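Local coordinates for protein nicotinate-nucleotide pyrophosphorylase (Pyrococcus furiosus, PDB 2I14) that probably catalyses ATP-dependent transfer of the phosphoribosyl group of 5-phosphoribosyl 1-diphosphate to nicotinate, forming nicotinate mononucleotide for NAD(+) biosynthesis, at residues A[270-282]-A[287-299]. Residues are numbered along the deposited sequence; the frame is centred on the assembly and turned at random.
Sequences KIFVSGGLDEEKI and DVVDAFGVGGAIA. With PCP (1-alpha-pyrophosphoryl-2-alpha,3-alpha-dihydroxy-4-beta-cyclopentane-methanol-5-phosphate), chain I.
V273 N gives its hydrogen to A291 O (3.0 Å), and V273 O takes one from G293 N (2.7 Å), joining strands 270-274 and 291-294 in parallel at 17°. Just before strand 291-294, the carboxylate of D290 supplies an acceptor: D290 OD1 takes the hydrogen of I271 N (3.0 Å, N-H...O 176°) from above the carboxylate plane, while D290 N donates to I271 O. D290 OD2 and K270 NZ form a salt bridge at 3.6 Å. F272 turns CG away from its own N (chi1 -174°), which lays the ring beside strand 291-294, CD2 against A291 CB and A291 O over one face; replacing this ring by the methyl of alanine would probably take away its packing on A291 CB and beside G293, and open a gap on that face of the sheet. On the other face F292 lies alongside V273, and I282 meets the F292 ring obliquely, I282 CG2 3.6 Å from F292 CZ. Strand 270-274, helix 279-283 and strand 291-294 form a beta-alpha-beta unit of the TIM-barrel-like domain; at the C-terminal ends of these two strands lie the glycines of the phosphate site. There G276 N donates to PCP O3P (3.1 Å) and G296 N to PCP O1P (2.6 Å, nearly straight); with G295 N adding a weak bond to O2P, three backbone N-H groups meet one phosphate. Behind them L277 CD1 packs on V294 CG2, and helix 108-131 covers I282 and V294 through I128.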
ATOM      1  N   LYS A 270      18.121 -29.522 -22.963  1.00 62.21           N
ATOM      2  CA  LYS A 270      17.217 -28.420 -22.698  1.00 60.13           C
ATOM      3  C   LYS A 270      16.817 -28.361 -21.224  1.00 59.24           C
ATOM      4  O   LYS A 270      17.050 -29.297 -20.455  1.00 58.89           O
ATOM      5  CB  LYS A 270      15.970 -28.580 -23.551  1.00 60.52           C
ATOM      6  CG  LYS A 270      16.231 -28.698 -25.042  1.00 61.02           C
ATOM      7  CD  LYS A 270      14.951 -29.108 -25.766  1.00 61.82           C
ATOM      8  CE  LYS A 270      15.100 -29.038 -27.261  1.00 62.48           C
ATOM      9  NZ  LYS A 270      15.395 -27.649 -27.693  1.00 64.55           N
ATOM     10  N   ILE A 271      16.212 -27.245 -20.838  1.00 57.91           N
ATOM     11  CA  ILE A 271      15.770 -27.053 -19.468  1.00 56.76           C
ATOM     12  C   ILE A 271      14.259 -27.160 -19.381  1.00 55.60           C
ATOM     13  O   ILE A 271      13.534 -26.313 -19.901  1.00 55.59           O
ATOM     14  CB  ILE A 271      16.182 -25.676 -18.930  1.00 57.31           C
ATOM     15  CG1 ILE A 271      17.692 -25.476 -19.111  1.00 57.84           C
ATOM     16  CG2 ILE A 271      15.819 -25.572 -17.454  1.00 56.52           C
ATOM     17  CD1 ILE A 271      18.548 -26.436 -18.304  1.00 57.90           C
ATOM     18  N   PHE A 272      13.796 -28.218 -18.728  1.00 54.21           N
ATOM     19  CA  PHE A 272      12.381 -28.459 -18.547  1.00 53.30           C
ATOM     20  C   PHE A 272      12.070 -28.215 -17.070  1.00 52.75           C
ATOM     21  O   PHE A 272      12.726 -28.784 -16.191  1.00 52.15           O
ATOM     22  CB  PHE A 272      12.065 -29.894 -18.936  1.00 55.02           C
ATOM     23  CG  PHE A 272      10.602 -30.219 -18.916  1.00 57.91           C
ATOM     24  CD1 PHE A 272       9.913 -30.350 -17.708  1.00 57.54           C
ATOM     25  CD2 PHE A 272       9.904 -30.391 -20.106  1.00 57.75           C
ATOM     26  CE1 PHE A 272       8.553 -30.647 -17.690  1.00 57.24           C
ATOM     27  CE2 PHE A 272       8.540 -30.687 -20.099  1.00 57.82           C
ATOM     28  CZ  PHE A 272       7.863 -30.816 -18.893  1.00 57.67           C
ATOM     29  N   VAL A 273      11.095 -27.347 -16.794  1.00 51.67           N
ATOM     30  CA  VAL A 273      10.736 -27.043 -15.409  1.00 49.58           C
ATOM     31  C   VAL A 273       9.269 -27.285 -15.087  1.00 47.56           C
ATOM     32  O   VAL A 273       8.391 -27.232 -15.950  1.00 45.65           O
ATOM     33  CB  VAL A 273      11.065 -25.573 -15.024  1.00 49.80           C
ATOM     34  CG1 VAL A 273      12.505 -25.252 -15.351  1.00 47.61           C
ATOM     35  CG2 VAL A 273      10.103 -24.622 -15.724  1.00 49.77           C
ATOM     36  N   SER A 274       9.024 -27.564 -13.822  1.00 46.04           N
ATOM     37  CA  SER A 274       7.686 -27.800 -13.361  1.00 47.57           C
ATOM     38  C   SER A 274       7.735 -27.573 -11.855  1.00 48.11           C
ATOM     39  O   SER A 274       8.805 -27.621 -11.248  1.00 46.48           O
ATOM     40  CB  SER A 274       7.272 -29.235 -13.675  1.00 47.96           C
ATOM     41  OG  SER A 274       7.977 -30.145 -12.846  1.00 50.47           O
ATOM     42  N   GLY A 275       6.581 -27.305 -11.255  1.00 48.71           N
ATOM     43  CA  GLY A 275       6.563 -27.094  -9.826  1.00 48.78           C
ATOM     44  C   GLY A 275       5.946 -25.778  -9.428  1.00 48.42           C
ATOM     45  O   GLY A 275       6.557 -24.721  -9.578  1.00 46.59           O
ATOM     46  N   GLY A 276       4.722 -25.876  -8.915  1.00 49.34           N
ATOM     47  CA  GLY A 276       3.973 -24.721  -8.459  1.00 49.02           C
ATOM     48  C   GLY A 276       4.265 -23.432  -9.185  1.00 48.11           C
ATOM     49  O   GLY A 276       4.988 -22.582  -8.679  1.00 47.13           O
ATOM     50  N   LEU A 277       3.720 -23.279 -10.381  1.00 48.45           N
ATOM     51  CA  LEU A 277       3.955 -22.049 -11.114  1.00 49.39           C
ATOM     52  C   LEU A 277       2.745 -21.546 -11.894  1.00 49.22           C
ATOM     53  O   LEU A 277       1.977 -22.309 -12.452  1.00 48.06           O
ATOM     54  CB  LEU A 277       5.192 -22.188 -12.022  1.00 49.89           C
ATOM     55  CG  LEU A 277       5.523 -23.505 -12.725  1.00 49.80           C
ATOM     56  CD1 LEU A 277       4.648 -23.675 -13.943  1.00 49.07           C
ATOM     57  CD2 LEU A 277       6.996 -23.490 -13.123  1.00 48.13           C
ATOM     58  N   ASP A 278       2.583 -20.232 -11.888  1.00 50.36           N
ATOM     59  CA  ASP A 278       1.491 -19.566 -12.569  1.00 52.00           C
ATOM     60  C   ASP A 278       2.047 -18.613 -13.630  1.00 51.89           C
ATOM     61  O   ASP A 278       3.210 -18.712 -14.023  1.00 51.98           O
ATOM     62  CB  ASP A 278       0.679 -18.779 -11.555  1.00 54.08           C
ATOM     63  CG  ASP A 278       1.551 -17.870 -10.708  1.00 56.98           C
ATOM     64  OD1 ASP A 278       1.016 -17.117  -9.853  1.00 59.02           O
ATOM     65  OD2 ASP A 278       2.789 -17.914 -10.900  1.00 57.55           O
ATOM     66  N   GLU A 279       1.213 -17.686 -14.085  1.00 50.99           N
ATOM     67  CA  GLU A 279       1.617 -16.727 -15.106  1.00 49.35           C
ATOM     68  C   GLU A 279       2.800 -15.898 -14.690  1.00 49.13           C
ATOM     69  O   GLU A 279       3.841 -15.932 -15.317  1.00 49.32           O
ATOM     70  CB  GLU A 279       0.462 -15.804 -15.427  1.00 48.53           C
ATOM     71  CG  GLU A 279      -0.739 -16.524 -15.990  1.00 48.80           C
ATOM     72  CD  GLU A 279      -1.950 -15.630 -16.059  1.00 47.75           C
ATOM     73  OE1 GLU A 279      -1.780 -14.410 -15.859  1.00 48.27           O
ATOM     74  OE2 GLU A 279      -3.060 -16.143 -16.313  1.00 45.65           O
ATOM     75  N   GLU A 280       2.629 -15.136 -13.628  1.00 50.96           N
ATOM     76  CA  GLU A 280       3.691 -14.278 -13.134  1.00 53.03           C
ATOM     77  C   GLU A 280       5.029 -15.007 -12.965  1.00 51.93           C
ATOM     78  O   GLU A 280       6.091 -14.464 -13.269  1.00 52.69           O
ATOM     79  CB  GLU A 280       3.261 -13.663 -11.805  1.00 55.33           C
ATOM     80  CG  GLU A 280       4.307 -12.782 -11.178  1.00 61.80           C
ATOM     81  CD  GLU A 280       4.045 -12.546  -9.696  1.00 65.99           C
ATOM     82  OE1 GLU A 280       3.164 -11.714  -9.356  1.00 66.22           O
ATOM     83  OE2 GLU A 280       4.723 -13.210  -8.872  1.00 68.42           O
ATOM     84  N   LYS A 281       4.974 -16.244 -12.482  1.00 50.57           N
ATOM     85  CA  LYS A 281       6.182 -17.033 -12.253  1.00 48.47           C
ATOM     86  C   LYS A 281       6.851 -17.474 -13.542  1.00 46.23           C
ATOM     87  O   LYS A 281       8.068 -17.558 -13.624  1.00 45.67           O
ATOM     88  CB  LYS A 281       5.846 -18.260 -11.410  1.00 49.48           C
ATOM     89  CG  LYS A 281       5.668 -17.988  -9.930  1.00 51.12           C
ATOM     90  CD  LYS A 281       6.956 -17.444  -9.323  1.00 53.80           C
ATOM     91  CE  LYS A 281       6.952 -17.530  -7.792  1.00 54.41           C
ATOM     92  NZ  LYS A 281       6.003 -16.579  -7.158  1.00 55.46           N
ATOM     93  N   ILE A 282       6.036 -17.770 -14.541  1.00 44.64           N
ATOM     94  CA  ILE A 282       6.512 -18.204 -15.842  1.00 43.33           C
ATOM     95  C   ILE A 282       7.041 -17.016 -16.627  1.00 43.44           C
ATOM     96  O   ILE A 282       8.041 -17.119 -17.322  1.00 42.79           O
ATOM     97  CB  ILE A 282       5.366 -18.905 -16.619  1.00 42.87           C
ATOM     98  CG1 ILE A 282       5.187 -20.322 -16.057  1.00 42.70           C
ATOM     99  CG2 ILE A 282       5.634 -18.891 -18.117  1.00 41.57           C
ATOM    100  CD1 ILE A 282       4.064 -21.120 -16.663  1.00 41.87           C
ATOM    101  N   ASP A 287      12.164 -16.941 -21.033  1.00 52.86           N
ATOM    102  CA  ASP A 287      13.333 -16.814 -21.887  1.00 53.17           C
ATOM    103  C   ASP A 287      14.546 -17.635 -21.466  1.00 53.04           C
ATOM    104  O   ASP A 287      15.635 -17.436 -21.978  1.00 55.26           O
ATOM    105  CB  ASP A 287      13.724 -15.335 -22.009  1.00 53.63           C
ATOM    106  CG  ASP A 287      12.597 -14.476 -22.549  1.00 54.92           C
ATOM    107  OD1 ASP A 287      11.898 -14.924 -23.489  1.00 55.47           O
ATOM    108  OD2 ASP A 287      12.412 -13.350 -22.039  1.00 55.49           O
ATOM    109  N   VAL A 288      14.375 -18.573 -20.552  1.00 51.72           N
ATOM    110  CA  VAL A 288      15.509 -19.364 -20.122  1.00 50.92           C
ATOM    111  C   VAL A 288      15.092 -20.815 -19.908  1.00 50.79           C
ATOM    112  O   VAL A 288      15.889 -21.651 -19.496  1.00 50.98           O
ATOM    113  CB  VAL A 288      16.098 -18.761 -18.831  1.00 51.55           C
ATOM    114  CG1 VAL A 288      17.183 -19.652 -18.260  1.00 51.83           C
ATOM    115  CG2 VAL A 288      16.658 -17.381 -19.128  1.00 49.91           C
ATOM    116  N   VAL A 289      13.835 -21.113 -20.199  1.00 49.95           N
ATOM    117  CA  VAL A 289      13.338 -22.467 -20.036  1.00 49.94           C
ATOM    118  C   VAL A 289      12.779 -22.942 -21.368  1.00 50.96           C
ATOM    119  O   VAL A 289      12.246 -22.153 -22.155  1.00 50.44           O
ATOM    120  CB  VAL A 289      12.259 -22.539 -18.940  1.00 48.87           C
ATOM    121  CG1 VAL A 289      12.886 -22.275 -17.588  1.00 47.11           C
ATOM    122  CG2 VAL A 289      11.194 -21.516 -19.201  1.00 47.06           C
ATOM    123  N   ASP A 290      12.910 -24.239 -21.612  1.00 51.30           N
ATOM    124  CA  ASP A 290      12.463 -24.815 -22.860  1.00 52.05           C
ATOM    125  C   ASP A 290      11.024 -25.291 -22.864  1.00 51.91           C
ATOM    126  O   ASP A 290      10.293 -25.045 -23.830  1.00 51.00           O
ATOM    127  CB  ASP A 290      13.402 -25.958 -23.256  1.00 54.37           C
ATOM    128  CG  ASP A 290      14.756 -25.456 -23.732  1.00 56.83           C
ATOM    129  OD1 ASP A 290      15.627 -25.138 -22.887  1.00 58.50           O
ATOM    130  OD2 ASP A 290      14.935 -25.364 -24.968  1.00 58.88           O
ATOM    131  N   ALA A 291      10.623 -25.981 -21.795  1.00 51.84           N
ATOM    132  CA  ALA A 291       9.262 -26.497 -21.681  1.00 50.02           C
ATOM    133  C   ALA A 291       8.771 -26.449 -20.251  1.00 49.60           C
ATOM    134  O   ALA A 291       9.539 -26.661 -19.305  1.00 48.59           O
ATOM    135  CB  ALA A 291       9.198 -27.905 -22.198  1.00 50.59           C
ATOM    136  N   PHE A 292       7.473 -26.190 -20.107  1.00 49.01           N
ATOM    137  CA  PHE A 292       6.848 -26.084 -18.790  1.00 47.16           C
ATOM    138  C   PHE A 292       5.930 -27.223 -18.388  1.00 45.81           C
ATOM    139  O   PHE A 292       5.166 -27.742 -19.208  1.00 45.77           O
ATOM    140  CB  PHE A 292       6.024 -24.806 -18.693  1.00 46.38           C
ATOM    141  CG  PHE A 292       6.806 -23.555 -18.892  1.00 45.48           C
ATOM    142  CD1 PHE A 292       6.951 -23.014 -20.152  1.00 45.44           C
ATOM    143  CD2 PHE A 292       7.352 -22.887 -17.811  1.00 46.25           C
ATOM    144  CE1 PHE A 292       7.623 -21.815 -20.338  1.00 45.01           C
ATOM    145  CE2 PHE A 292       8.025 -21.689 -17.991  1.00 47.46           C
ATOM    146  CZ  PHE A 292       8.155 -21.155 -19.266  1.00 45.67           C
ATOM    147  N   GLY A 293       6.004 -27.579 -17.108  1.00 44.61           N
ATOM    148  CA  GLY A 293       5.154 -28.612 -16.537  1.00 42.44           C
ATOM    149  C   GLY A 293       4.263 -27.905 -15.517  1.00 41.49           C
ATOM    150  O   GLY A 293       4.717 -27.520 -14.430  1.00 42.54           O
ATOM    151  N   VAL A 294       2.995 -27.706 -15.846  1.00 38.59           N
ATOM    152  CA  VAL A 294       2.118 -27.003 -14.923  1.00 37.28           C
ATOM    153  C   VAL A 294       1.051 -27.880 -14.271  1.00 36.47           C
ATOM    154  O   VAL A 294       0.357 -28.628 -14.952  1.00 35.86           O
ATOM    155  CB  VAL A 294       1.427 -25.808 -15.623  1.00 35.88           C
ATOM    156  CG1 VAL A 294       0.425 -25.138 -14.686  1.00 35.51           C
ATOM    157  CG2 VAL A 294       2.462 -24.812 -16.051  1.00 36.23           C
ATOM    158  N   GLY A 295       0.916 -27.761 -12.951  1.00 34.33           N
ATOM    159  CA  GLY A 295      -0.074 -28.531 -12.239  1.00 31.96           C
ATOM    160  C   GLY A 295      -1.339 -27.785 -11.829  1.00 32.56           C
ATOM    161  O   GLY A 295      -2.221 -27.489 -12.657  1.00 32.28           O
ATOM    162  N   GLY A 296      -1.427 -27.497 -10.531  1.00 31.34           N
ATOM    163  CA  GLY A 296      -2.578 -26.826  -9.951  1.00 31.95           C
ATOM    164  C   GLY A 296      -3.134 -25.568 -10.584  1.00 32.04           C
ATOM    165  O   GLY A 296      -4.349 -25.418 -10.639  1.00 32.38           O
ATOM    166  N   ALA A 297      -2.266 -24.672 -11.053  1.00 32.65           N
ATOM    167  CA  ALA A 297      -2.698 -23.424 -11.678  1.00 32.43           C
ATOM    168  C   ALA A 297      -3.654 -23.633 -12.846  1.00 33.78           C
ATOM    169  O   ALA A 297      -4.323 -22.698 -13.286  1.00 33.25           O
ATOM    170  CB  ALA A 297      -1.502 -22.647 -12.138  1.00 32.60           C
ATOM    171  N   ILE A 298      -3.723 -24.865 -13.341  1.00 35.70           N
ATOM    172  CA  ILE A 298      -4.596 -25.172 -14.468  1.00 37.48           C
ATOM    173  C   ILE A 298      -5.703 -26.109 -14.043  1.00 37.21           C
ATOM    174  O   ILE A 298      -6.866 -25.844 -14.317  1.00 36.99           O
ATOM    175  CB  ILE A 298      -3.784 -25.805 -15.674  1.00 38.47           C
ATOM    176  CG1 ILE A 298      -2.759 -24.786 -16.199  1.00 38.65           C
ATOM    177  CG2 ILE A 298      -4.737 -26.223 -16.804  1.00 37.45           C
ATOM    178  CD1 ILE A 298      -1.910 -25.300 -17.308  1.00 37.90           C
ATOM    179  N   ALA A 299      -5.346 -27.196 -13.365  1.00 38.13           N
ATOM    180  CA  ALA A 299      -6.343 -28.177 -12.924  1.00 39.15           C
ATOM    181  C   ALA A 299      -7.251 -27.630 -11.820  1.00 39.80           C
ATOM    182  O   ALA A 299      -8.472 -27.830 -11.826  1.00 40.48           O
ATOM    183  CB  ALA A 299      -5.650 -29.445 -12.443  1.00 38.58           C
TER
HETATM  184  C1  PCP I 392       4.715 -32.049  -9.032  1.00111.93           C
HETATM  185  C2  PCP I 392       3.448 -32.640  -9.690  1.00111.61           C
HETATM  186  C3  PCP I 392       3.588 -32.277 -11.190  1.00110.94           C
HETATM  187  C4  PCP I 392       4.287 -30.899 -11.198  1.00109.76           C
HETATM  188  C5  PCP I 392       5.163 -30.998  -9.997  1.00110.52           C
HETATM  189  CP  PCP I 392       3.329 -29.666 -11.164  1.00108.33           C
HETATM  190  O1  PCP I 392       5.850 -33.067  -8.992  1.00112.65           O
HETATM  191  O2  PCP I 392       3.387 -34.058  -9.516  1.00112.56           O
HETATM  192  O3  PCP I 392       4.406 -33.206 -11.923  1.00110.29           O
HETATM  193  OP  PCP I 392       2.449 -29.577  -9.988  1.00106.10           O
HETATM  194  P   PCP I 392       2.063 -28.168  -9.257  1.00104.66           P
HETATM  195  O1P PCP I 392       0.608 -28.206  -8.995  1.00104.02           O
HETATM  196  O2P PCP I 392       2.443 -27.076 -10.209  1.00103.28           O
HETATM  197  O3P PCP I 392       2.847 -28.142  -7.988  1.00103.89           O
HETATM  198  PA  PCP I 392       7.287 -32.810  -8.358  1.00112.98           P
HETATM  199  O1A PCP I 392       7.058 -32.337  -6.933  1.00111.85           O
HETATM  200  O2A PCP I 392       7.938 -31.741  -9.212  1.00112.50           O
HETATM  201  O3A PCP I 392       7.970 -34.212  -8.463  1.00110.50           O
HETATM  202  PB  PCP I 392       7.537 -35.694  -8.343  1.00106.90           P
HETATM  203  O1B PCP I 392       8.706 -36.621  -8.346  1.00106.90           O
HETATM  204  O2B PCP I 392       6.702 -36.107  -9.452  1.00106.05           O
HETATM  205  O3B PCP I 392       6.766 -35.930  -7.087  1.00106.94           O